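Local coordinates for protein putative acetyltransferase (Streptococcus mutans, PDB 4E2A) that probably transfers an acyl group, most likely acetyl, to an acceptor substrate, as a member of the GNAT family of acetyltransferases, at residues B[39-44]-B[98-103]; B[106-111]-B[130-135]; B[122-127]-B[157-162]; B[162-167]-B[200-205]. One frame throughout, in Å; residues are numbered along the deposited sequence.

Interaction 1: residues B[39-44]-B[98-103]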
# COMPACT_ATOMS: atom_id res chain seq x y z
N GLU B 39 22.56 12.93 -22.03
CA GLU B 39 23.04 11.57 -21.84
C GLU B 39 22.15 10.81 -20.86
O GLU B 39 21.63 11.39 -19.90
CB GLU B 39 24.48 11.59 -21.31
CG GLU B 39 25.08 10.20 -21.13
CD GLU B 39 26.49 10.24 -20.55
OE1 GLU B 39 26.97 11.35 -20.23
OE2 GLU B 39 27.10 9.15 -20.41
N ILE B 40 21.98 9.52 -21.09
CA ILE B 40 21.25 8.66 -20.18
C ILE B 40 22.14 7.49 -19.85
O ILE B 40 22.61 6.81 -20.76
CB ILE B 40 19.93 8.12 -20.80
CG1 ILE B 40 18.98 9.27 -21.13
CG2 ILE B 40 19.23 7.12 -19.83
CD1 ILE B 40 17.74 8.84 -21.90
N ARG B 41 22.37 7.25 -18.57
CA ARG B 41 23.24 6.17 -18.14
C ARG B 41 22.94 5.78 -16.69
O ARG B 41 22.30 6.53 -15.95
CB ARG B 41 24.72 6.57 -18.28
CG ARG B 41 25.13 7.77 -17.41
CD ARG B 41 26.64 7.86 -17.16
NE ARG B 41 27.02 9.12 -16.54
CZ ARG B 41 26.96 9.38 -15.24
NH1 ARG B 41 26.54 8.45 -14.39
NH2 ARG B 41 27.33 10.57 -14.77
N LYS B 42 23.44 4.61 -16.29
CA LYS B 42 23.24 4.14 -14.93
C LYS B 42 23.91 5.08 -13.94
O LYS B 42 24.91 5.71 -14.27
CB LYS B 42 23.77 2.70 -14.77
CG LYS B 42 23.11 1.72 -15.72
CD LYS B 42 23.60 0.30 -15.53
CE LYS B 42 23.17 -0.58 -16.70
NZ LYS B 42 23.79 -1.93 -16.64
N VAL B 43 23.34 5.17 -12.75
CA VAL B 43 23.94 5.89 -11.64
C VAL B 43 25.23 5.18 -11.24
O VAL B 43 25.26 3.95 -11.07
CB VAL B 43 22.99 5.94 -10.40
CG1 VAL B 43 23.67 6.69 -9.25
CG2 VAL B 43 21.68 6.60 -10.76
N ASN B 44 26.30 5.95 -11.12
CA ASN B 44 27.57 5.41 -10.67
C ASN B 44 27.53 5.08 -9.18
O ASN B 44 26.79 5.71 -8.41
CB ASN B 44 28.68 6.44 -10.94
CG ASN B 44 29.43 6.17 -12.22
OD1 ASN B 44 30.46 5.48 -12.21
ND2 ASN B 44 28.94 6.71 -13.34
N PHE B 98 20.29 8.01 -14.46
CA PHE B 98 20.19 9.46 -14.54
C PHE B 98 19.96 9.83 -16.00
O PHE B 98 20.46 9.16 -16.92
CB PHE B 98 21.50 10.16 -14.13
CG PHE B 98 21.73 10.25 -12.63
CD1 PHE B 98 20.69 10.43 -11.75
CD2 PHE B 98 23.02 10.17 -12.12
CE1 PHE B 98 20.92 10.52 -10.38
CE2 PHE B 98 23.25 10.24 -10.74
CZ PHE B 98 22.20 10.42 -9.88
N ILE B 99 19.21 10.90 -16.22
CA ILE B 99 19.30 11.60 -17.49
C ILE B 99 20.02 12.90 -17.19
O ILE B 99 19.69 13.60 -16.23
CB ILE B 99 17.95 11.84 -18.19
CG1 ILE B 99 18.18 12.53 -19.54
CG2 ILE B 99 17.02 12.66 -17.33
CD1 ILE B 99 16.97 12.48 -20.47
N LEU B 100 21.00 13.20 -18.00
CA LEU B 100 21.89 14.29 -17.76
C LEU B 100 21.85 15.33 -18.86
O LEU B 100 21.70 15.02 -20.00
CB LEU B 100 23.32 13.79 -17.60
CG LEU B 100 23.62 12.93 -16.41
CD1 LEU B 100 23.93 11.52 -16.74
CD2 LEU B 100 24.67 13.55 -15.64
N MET B 101 21.98 16.57 -18.47
CA MET B 101 22.04 17.68 -19.39
C MET B 101 23.33 18.46 -19.18
O MET B 101 23.58 19.00 -18.14
CB MET B 101 20.82 18.56 -19.23
CG MET B 101 20.95 19.85 -19.90
SD MET B 101 20.22 19.74 -21.46
CE MET B 101 18.76 20.57 -21.07
N SER B 102 24.18 18.42 -20.18
CA SER B 102 25.48 18.99 -20.08
C SER B 102 26.23 18.52 -18.82
O SER B 102 26.89 19.29 -18.20
CB SER B 102 25.40 20.52 -20.12
OG SER B 102 24.96 21.00 -21.36
N GLY B 103 26.15 17.26 -18.49
CA GLY B 103 26.87 16.67 -17.37
C GLY B 103 26.20 16.83 -16.01
O GLY B 103 26.68 16.28 -15.01
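Glu39 and Leu100 hold each other through a reciprocal pair of backbone hydrogen bonds, and Arg41 and Phe98 repeat the pattern two residues on, so strands 39-42 and 98-101 run antiparallel with Ile40 and Ile99 as the non-hydrogen-bonded pair between them. The shortest of the four bonds, Leu100 N to Glu39 O, measures 2.7 Å. Apolar contacts occupy both faces of the sheet. On one, Ile40 CG1 meets Ile99 CG1 at 3.7 Å. On the other, Val43 places CG2 3.8 Å from the centroid of the Phe98 ring, only 3° off its normal, a CH-pi contact over the middle of the face; with CG1 anti to its backbone N (chi1 180°), Val43 lets both methyls reach the ring. Arg41 lays one guanidinium face, toward its rim, on Leu100 CD1, 3.9 Å from Arg41 NE. Its polar contacts are separate: within the strand Arg41 NH1 donates to Lys42 O at 3.2 Å, while its salt bridge goes to Glu47; Glu39 OE2 is a distant ionic partner in the guanidinium plane. Strand 38-42 forms an outer edge of the chain's sheet, with helix 142-157 packed on Ile40 and Ile99 and helix 48-63 on Phe98.

Interaction 2: residues B[106-111]-B[130-135]; sequences AGFLKV and RLYILK
Arg130 reaches across to Phe108 and Lys110, and its extended chain sets CD at the edge of the Phe108 ring, in its plane and 3.9 Å from Phe108 CE1. The guanidinium beyond is turned 70° from that ring. Its NH1 lies 3.8 Å from Lys110 CD and forms a salt bridge with Glu88, whose negative charge would offset the nearness of the lysine ammonium; Lys110 NZ, 5.3 Å from Arg130 NH1, is itself bonded to Gln129. Phe108 has CG between its backbone N and carbonyl carbon (chi1 75°), a turn that brings the ring over to the opposite strand. There it lies beside Tyr132, pointing the same way, the planes only 19° apart but slid until they scarcely overlap, and Phe108 CZ comes within 3.4 Å of Tyr132 CD2. Backbone bonds fix this register: Phe108 and Tyr132 exchange two, and Lys110 N gives a 2.8 Å bond to Arg130 O. Gly107 meets Ile133 with CA atoms 4.2 Å apart. Ala106 and Gly107, both opposite Ile99, make a classic beta bulge on the other flank of their strand. The whole is an antiparallel beta hairpin, strands 104-113 and 125-133, in the central sheet of a GNAT fold.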
# COMPACT_ATOMS: atom_id res chain seq x y z
N ALA B 106 19.57 15.76 -14.39
CA ALA B 106 18.29 16.46 -14.57
C ALA B 106 17.08 15.63 -14.14
O ALA B 106 15.98 16.17 -13.96
CB ALA B 106 18.13 16.89 -16.02
N GLY B 107 17.27 14.33 -13.97
CA GLY B 107 16.18 13.46 -13.56
C GLY B 107 16.64 12.02 -13.42
O GLY B 107 17.82 11.71 -13.64
N PHE B 108 15.72 11.15 -13.03
CA PHE B 108 16.08 9.75 -12.79
C PHE B 108 14.95 8.77 -13.07
O PHE B 108 13.76 9.15 -13.14
CB PHE B 108 16.69 9.58 -11.39
CG PHE B 108 15.68 9.63 -10.28
CD1 PHE B 108 15.12 8.46 -9.78
CD2 PHE B 108 15.27 10.85 -9.76
CE1 PHE B 108 14.17 8.49 -8.77
CE2 PHE B 108 14.31 10.90 -8.73
CZ PHE B 108 13.76 9.73 -8.24
N LEU B 109 15.33 7.50 -13.22
CA LEU B 109 14.45 6.47 -13.71
C LEU B 109 14.76 5.19 -12.95
O LEU B 109 15.92 4.80 -12.86
CB LEU B 109 14.68 6.26 -15.23
CG LEU B 109 14.17 4.91 -15.76
CD1 LEU B 109 12.65 4.84 -15.72
CD2 LEU B 109 14.74 4.56 -17.18
N LYS B 110 13.75 4.56 -12.34
CA LYS B 110 14.02 3.23 -11.75
C LYS B 110 13.17 2.16 -12.40
O LYS B 110 11.94 2.30 -12.51
CB LYS B 110 13.85 3.23 -10.22
CG LYS B 110 14.12 1.87 -9.54
CD LYS B 110 13.90 1.96 -8.01
CE LYS B 110 14.42 0.69 -7.31
NZ LYS B 110 13.40 -0.42 -7.20
N VAL B 111 13.83 1.08 -12.83
CA VAL B 111 13.12 -0.06 -13.43
C VAL B 111 13.37 -1.38 -12.68
O VAL B 111 14.42 -1.56 -12.10
CB VAL B 111 13.43 -0.21 -14.95
CG1 VAL B 111 12.82 0.98 -15.72
CG2 VAL B 111 14.92 -0.30 -15.18
N ARG B 130 9.75 4.33 -11.10
CA ARG B 130 9.97 5.75 -10.82
C ARG B 130 10.47 6.53 -12.03
O ARG B 130 11.40 6.10 -12.72
CB ARG B 130 11.03 5.93 -9.70
CG ARG B 130 10.57 5.60 -8.30
CD ARG B 130 11.73 5.79 -7.29
NE ARG B 130 11.31 5.25 -6.00
CZ ARG B 130 12.12 4.70 -5.11
NH1 ARG B 130 13.42 4.60 -5.36
NH2 ARG B 130 11.61 4.24 -3.97
N LEU B 131 9.90 7.71 -12.25
CA LEU B 131 10.45 8.62 -13.26
C LEU B 131 10.14 10.07 -12.87
O LEU B 131 8.98 10.47 -12.87
CB LEU B 131 9.89 8.27 -14.67
CG LEU B 131 10.65 8.82 -15.91
CD1 LEU B 131 10.13 8.26 -17.25
CD2 LEU B 131 10.59 10.35 -15.96
N TYR B 132 11.19 10.82 -12.52
CA TYR B 132 11.10 12.21 -12.11
C TYR B 132 12.04 13.09 -12.91
O TYR B 132 13.18 12.71 -13.19
CB TYR B 132 11.48 12.36 -10.62
CG TYR B 132 10.48 11.81 -9.63
CD1 TYR B 132 9.48 12.61 -9.09
CD2 TYR B 132 10.54 10.48 -9.22
CE1 TYR B 132 8.59 12.11 -8.17
CE2 TYR B 132 9.66 9.97 -8.31
CZ TYR B 132 8.68 10.78 -7.79
OH TYR B 132 7.80 10.27 -6.87
N ILE B 133 11.57 14.28 -13.27
CA ILE B 133 12.43 15.29 -13.88
C ILE B 133 12.42 16.51 -12.97
O ILE B 133 11.34 16.98 -12.58
CB ILE B 133 11.93 15.71 -15.30
CG1 ILE B 133 11.84 14.50 -16.24
CG2 ILE B 133 12.82 16.84 -15.88
CD1 ILE B 133 13.19 13.85 -16.62
N LEU B 134 13.60 16.99 -12.60
CA LEU B 134 13.73 18.29 -11.90
C LEU B 134 12.96 19.43 -12.59
O LEU B 134 13.06 19.63 -13.82
CB LEU B 134 15.21 18.69 -11.77
CG LEU B 134 16.06 18.11 -10.64
CD1 LEU B 134 17.50 18.52 -10.83
CD2 LEU B 134 15.55 18.54 -9.25
N LYS B 135 12.21 20.20 -11.80
CA LYS B 135 11.44 21.31 -12.35
C LYS B 135 12.28 22.26 -13.21
O LYS B 135 11.80 22.76 -14.23
CB LYS B 135 10.75 22.10 -11.23
CG LYS B 135 9.27 22.24 -11.45
CD LYS B 135 8.47 21.61 -10.32
CE LYS B 135 8.44 22.53 -9.10
NZ LYS B 135 7.29 22.23 -8.18

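Interaction 3: residues B[122-127]-B[157-162]; sequences LEDAFE and SGLSWV
The starts of strands 125-133 and 161-167 pair in parallel, Ala125 with Trp161 and Phe126 with Val162; just before the pairing, Asp124 O receives Ser160 N at 2.7 Å and, more weakly, Trp161 N. Phe126 N continues the pairing with a 2.8 Å bond to Trp161 O. Leu159 packs against this junction: its CB lies 3.2 Å from Asp124 O, and its CD1 comes in at the edge of the Phe126 ring, near the ring plane, while touching Phe126 CB at 3.9 Å. With CG anti to the backbone N (chi1 -178°), the Phe126 ring reaches Val162, where CD2 meets Val162 CG2 at 3.9 Å. On the opposite face Leu122 crosses Trp161 at about a right angle, its CD1 3.9 Å from Trp161 CB, and Glu123 O lies in the indole plane, at the edge near CD1. Ser157 OG takes the N-H of Leu159 at 3.1 Å to make an ST turn, and is also bonded to Ala154 O. Two N-H groups thus share one carbonyl oxygen where the strands begin to pair, and carbon contacts line both faces of the pair.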
# COMPACT_ATOMS: atom_id res chain seq x y z
N LEU B 122 2.38 -10.08 -13.07
CA LEU B 122 2.50 -10.72 -14.37
C LEU B 122 3.70 -11.64 -14.40
O LEU B 122 4.62 -11.50 -13.60
CB LEU B 122 2.68 -9.67 -15.48
CG LEU B 122 1.55 -8.67 -15.69
CD1 LEU B 122 1.99 -7.55 -16.65
CD2 LEU B 122 0.29 -9.41 -16.20
N GLU B 123 3.71 -12.57 -15.34
CA GLU B 123 4.87 -13.41 -15.54
C GLU B 123 5.79 -12.80 -16.59
O GLU B 123 5.33 -12.15 -17.53
CB GLU B 123 4.43 -14.82 -15.95
CG GLU B 123 3.62 -15.56 -14.89
CD GLU B 123 2.85 -16.75 -15.46
OE1 GLU B 123 1.79 -17.09 -14.89
OE2 GLU B 123 3.31 -17.33 -16.47
N ASP B 124 7.10 -13.00 -16.44
CA ASP B 124 8.04 -12.53 -17.45
C ASP B 124 7.87 -11.05 -17.73
O ASP B 124 7.83 -10.64 -18.91
CB ASP B 124 7.85 -13.29 -18.77
CG ASP B 124 8.69 -14.53 -18.85
OD1 ASP B 124 8.19 -15.56 -19.37
OD2 ASP B 124 9.85 -14.48 -18.38
N ALA B 125 7.76 -10.27 -16.65
CA ALA B 125 7.43 -8.85 -16.72
C ALA B 125 8.54 -7.91 -16.22
O ALA B 125 9.42 -8.33 -15.46
CB ALA B 125 6.14 -8.58 -15.97
N PHE B 126 8.45 -6.65 -16.66
CA PHE B 126 9.41 -5.57 -16.42
C PHE B 126 8.60 -4.34 -15.97
O PHE B 126 7.64 -3.94 -16.64
CB PHE B 126 10.14 -5.32 -17.76
CG PHE B 126 11.22 -4.26 -17.73
CD1 PHE B 126 12.56 -4.62 -17.88
CD2 PHE B 126 10.90 -2.92 -17.67
CE1 PHE B 126 13.57 -3.66 -17.90
CE2 PHE B 126 11.91 -1.94 -17.70
CZ PHE B 126 13.24 -2.31 -17.81
N GLU B 127 8.98 -3.73 -14.86
CA GLU B 127 8.22 -2.65 -14.22
C GLU B 127 8.93 -1.31 -14.36
O GLU B 127 10.11 -1.20 -14.11
CB GLU B 127 8.02 -2.95 -12.72
CG GLU B 127 7.38 -1.80 -11.94
CD GLU B 127 7.35 -2.03 -10.42
OE1 GLU B 127 7.96 -3.00 -9.94
OE2 GLU B 127 6.73 -1.22 -9.71
N SER B 157 15.20 -6.47 -22.89
CA SER B 157 15.25 -7.41 -21.76
C SER B 157 14.82 -8.81 -22.17
O SER B 157 15.15 -9.80 -21.51
CB SER B 157 14.34 -6.93 -20.64
OG SER B 157 12.98 -7.11 -20.98
N GLY B 158 14.05 -8.88 -23.25
CA GLY B 158 13.54 -10.15 -23.73
C GLY B 158 12.37 -10.66 -22.93
O GLY B 158 11.91 -11.77 -23.16
N LEU B 159 11.88 -9.87 -21.98
CA LEU B 159 10.70 -10.24 -21.21
C LEU B 159 9.43 -10.04 -22.06
O LEU B 159 9.51 -9.54 -23.18
CB LEU B 159 10.64 -9.47 -19.89
CG LEU B 159 11.85 -9.75 -18.99
CD1 LEU B 159 11.97 -8.74 -17.86
CD2 LEU B 159 11.80 -11.18 -18.46
N SER B 160 8.28 -10.46 -21.54
CA SER B 160 7.05 -10.45 -22.32
C SER B 160 6.22 -9.18 -22.14
O SER B 160 5.51 -8.79 -23.06
CB SER B 160 6.20 -11.69 -22.03
OG SER B 160 6.87 -12.86 -22.46
N TRP B 161 6.32 -8.54 -20.97
CA TRP B 161 5.48 -7.38 -20.65
C TRP B 161 6.27 -6.27 -19.93
O TRP B 161 7.21 -6.54 -19.17
CB TRP B 161 4.26 -7.80 -19.80
CG TRP B 161 3.46 -8.90 -20.40
CD1 TRP B 161 3.55 -10.23 -20.11
CD2 TRP B 161 2.44 -8.78 -21.40
NE1 TRP B 161 2.65 -10.95 -20.88
CE2 TRP B 161 1.97 -10.08 -21.68
CE3 TRP B 161 1.90 -7.69 -22.10
CZ2 TRP B 161 0.96 -10.32 -22.62
CZ3 TRP B 161 0.90 -7.94 -23.04
CH2 TRP B 161 0.44 -9.24 -23.28
N VAL B 162 5.90 -5.04 -20.21
CA VAL B 162 6.31 -3.90 -19.39
C VAL B 162 5.03 -3.32 -18.82
O VAL B 162 4.01 -3.23 -19.52
CB VAL B 162 7.11 -2.87 -20.23
CG1 VAL B 162 6.29 -2.36 -21.39
CG2 VAL B 162 7.58 -1.69 -19.36

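Interaction 4: residues B[162-167]-B[200-205]; sequences VWLGVW and WLLKKS
In Trp163 a chi1 of 70° puts CG between the backbone N and the carbonyl carbon, and Leu201 carries CG anti to its carbonyl carbon (chi1 -62°), a combination that lays the two side chains alongside each other, pointing the same way, with Trp163 CZ3 3.8 Å from Leu201 CD1. The same methyl reaches over Gly165, 3.8 Å from its CA. On the other face Leu202 CD1 lies at 3.7 Å from Val166 CG1 and at 4.1 Å from Leu164 CD1, crossing both side chains at a slant. Farther along, Val162 CG1 rests 3.6 Å from Lys204 CB, the two side chains lying side by side. Six backbone bonds in reciprocal pairs join Val162 to Lys204, Leu164 to Leu202 and Val166 to Trp200; Leu202 N to Leu164 O is nearly straight, at 172°. The indole nitrogens find partners beyond the two segments: Trp163 NE1 bonds to Gln117 and Trp200 NE1 to Glu168. Helix 171-179 covers the leucine face, placing Tyr177 on Leu164 and Leu202. Strand 125-133 adjoins strand 161-167, and strand 183-192 pairs with the far flank of strand 195-205, so this contact forms an inner seam of the sheet.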
# COMPACT_ATOMS: atom_id res chain seq x y z
N VAL B 162 5.90 -5.04 -20.21
CA VAL B 162 6.31 -3.90 -19.39
C VAL B 162 5.03 -3.32 -18.82
O VAL B 162 4.01 -3.23 -19.52
CB VAL B 162 7.11 -2.87 -20.23
CG1 VAL B 162 6.29 -2.36 -21.39
CG2 VAL B 162 7.58 -1.69 -19.36
N TRP B 163 5.05 -2.99 -17.53
CA TRP B 163 3.87 -2.48 -16.86
C TRP B 163 4.17 -1.31 -15.92
O TRP B 163 5.31 -1.08 -15.51
CB TRP B 163 3.15 -3.60 -16.09
CG TRP B 163 3.90 -4.09 -14.90
CD1 TRP B 163 4.92 -4.99 -14.89
CD2 TRP B 163 3.69 -3.70 -13.53
NE1 TRP B 163 5.34 -5.20 -13.60
CE2 TRP B 163 4.61 -4.43 -12.76
CE3 TRP B 163 2.80 -2.83 -12.90
CZ2 TRP B 163 4.68 -4.30 -11.36
CZ3 TRP B 163 2.88 -2.70 -11.52
CH2 TRP B 163 3.81 -3.42 -10.77
N LEU B 164 3.12 -0.57 -15.58
CA LEU B 164 3.24 0.50 -14.61
C LEU B 164 1.88 0.73 -13.96
O LEU B 164 0.86 0.25 -14.45
CB LEU B 164 3.77 1.77 -15.28
CG LEU B 164 3.08 2.24 -16.57
CD1 LEU B 164 1.82 2.97 -16.20
CD2 LEU B 164 4.00 3.16 -17.36
N GLY B 165 1.87 1.44 -12.84
CA GLY B 165 0.63 1.76 -12.15
C GLY B 165 0.26 3.21 -12.37
O GLY B 165 1.13 4.06 -12.45
N VAL B 166 -1.03 3.48 -12.49
CA VAL B 166 -1.51 4.85 -12.63
C VAL B 166 -2.77 5.04 -11.79
O VAL B 166 -3.61 4.15 -11.70
CB VAL B 166 -1.80 5.21 -14.11
CG1 VAL B 166 -2.92 4.34 -14.66
CG2 VAL B 166 -2.15 6.70 -14.25
N TRP B 167 -2.89 6.22 -11.19
CA TRP B 167 -4.04 6.56 -10.35
C TRP B 167 -5.32 6.63 -11.19
O TRP B 167 -5.36 7.31 -12.21
CB TRP B 167 -3.78 7.91 -9.68
CG TRP B 167 -4.84 8.33 -8.71
CD1 TRP B 167 -5.71 7.50 -8.04
CD2 TRP B 167 -5.16 9.66 -8.30
NE1 TRP B 167 -6.53 8.25 -7.23
CE2 TRP B 167 -6.23 9.58 -7.38
CE3 TRP B 167 -4.66 10.93 -8.63
CZ2 TRP B 167 -6.79 10.70 -6.78
CZ3 TRP B 167 -5.21 12.04 -8.04
CH2 TRP B 167 -6.26 11.92 -7.12
N TRP B 200 -4.92 1.68 -11.24
CA TRP B 200 -4.98 0.77 -12.38
C TRP B 200 -3.58 0.32 -12.75
O TRP B 200 -2.64 1.12 -12.72
CB TRP B 200 -5.59 1.45 -13.61
CG TRP B 200 -7.01 1.88 -13.49
CD1 TRP B 200 -7.86 1.66 -12.44
CD2 TRP B 200 -7.75 2.62 -14.47
NE1 TRP B 200 -9.09 2.22 -12.71
CE2 TRP B 200 -9.05 2.81 -13.94
CE3 TRP B 200 -7.44 3.13 -15.73
CZ2 TRP B 200 -10.04 3.50 -14.65
CZ3 TRP B 200 -8.43 3.81 -16.43
CH2 TRP B 200 -9.71 3.99 -15.89
N LEU B 201 -3.45 -0.95 -13.11
CA LEU B 201 -2.19 -1.47 -13.64
C LEU B 201 -2.32 -1.59 -15.15
O LEU B 201 -3.32 -2.10 -15.64
CB LEU B 201 -1.85 -2.82 -13.00
CG LEU B 201 -1.64 -2.81 -11.48
CD1 LEU B 201 -0.75 -1.66 -11.05
CD2 LEU B 201 -2.95 -2.76 -10.74
N LEU B 202 -1.32 -1.10 -15.88
CA LEU B 202 -1.38 -1.11 -17.33
C LEU B 202 -0.17 -1.86 -17.84
O LEU B 202 0.94 -1.67 -17.32
CB LEU B 202 -1.37 0.31 -17.90
CG LEU B 202 -2.15 1.42 -17.19
CD1 LEU B 202 -1.93 2.76 -17.91
CD2 LEU B 202 -3.63 1.07 -17.13
N LYS B 203 -0.38 -2.71 -18.85
CA LYS B 203 0.71 -3.43 -19.47
C LYS B 203 0.79 -3.20 -20.97
O LYS B 203 -0.21 -2.91 -21.64
CB LYS B 203 0.61 -4.93 -19.19
CG LYS B 203 -0.69 -5.59 -19.66
CD LYS B 203 -0.65 -7.07 -19.27
CE LYS B 203 -1.37 -7.94 -20.28
NZ LYS B 203 -2.81 -7.97 -19.97
N LYS B 204 2.00 -3.37 -21.49
CA LYS B 204 2.29 -3.28 -22.90
C LYS B 204 3.04 -4.54 -23.34
O LYS B 204 4.09 -4.89 -22.79
CB LYS B 204 3.15 -2.06 -23.21
CG LYS B 204 3.59 -1.97 -24.68
CD LYS B 204 4.66 -0.88 -24.90
CE LYS B 204 4.73 -0.42 -26.37
NZ LYS B 204 5.95 -0.90 -27.03
N SER B 205 2.51 -5.19 -24.36
CA SER B 205 3.16 -6.35 -24.95
C SER B 205 4.54 -6.03 -25.49
O SER B 205 4.72 -5.10 -26.28
CB SER B 205 2.32 -6.90 -26.11
OG SER B 205 2.94 -8.07 -26.63

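Overall arrangement
From the N terminus, interaction 1 comes first: it closes a largely helical loop of 53 residues, bringing strand 38-42 back against strand 94-101. That strand then passes through a tight turn to strand 104-113, where Ile99 meets Ala106 and Gly107, so interactions 1 and 2 adjoin in series. Interaction 2 closes the hairpin to strand 125-133. Interaction 3 crosses it, since its first segment falls inside that hairpin loop and its second comes after helix 142-157, completing a beta-alpha-beta unit. Interaction 4 follows in series, sharing Val162 and adding strand 195-205. Together with the junction at Ile99 they tie six strands into one sheet, with interactions 1 and 4 on opposite sides of the chain's centre.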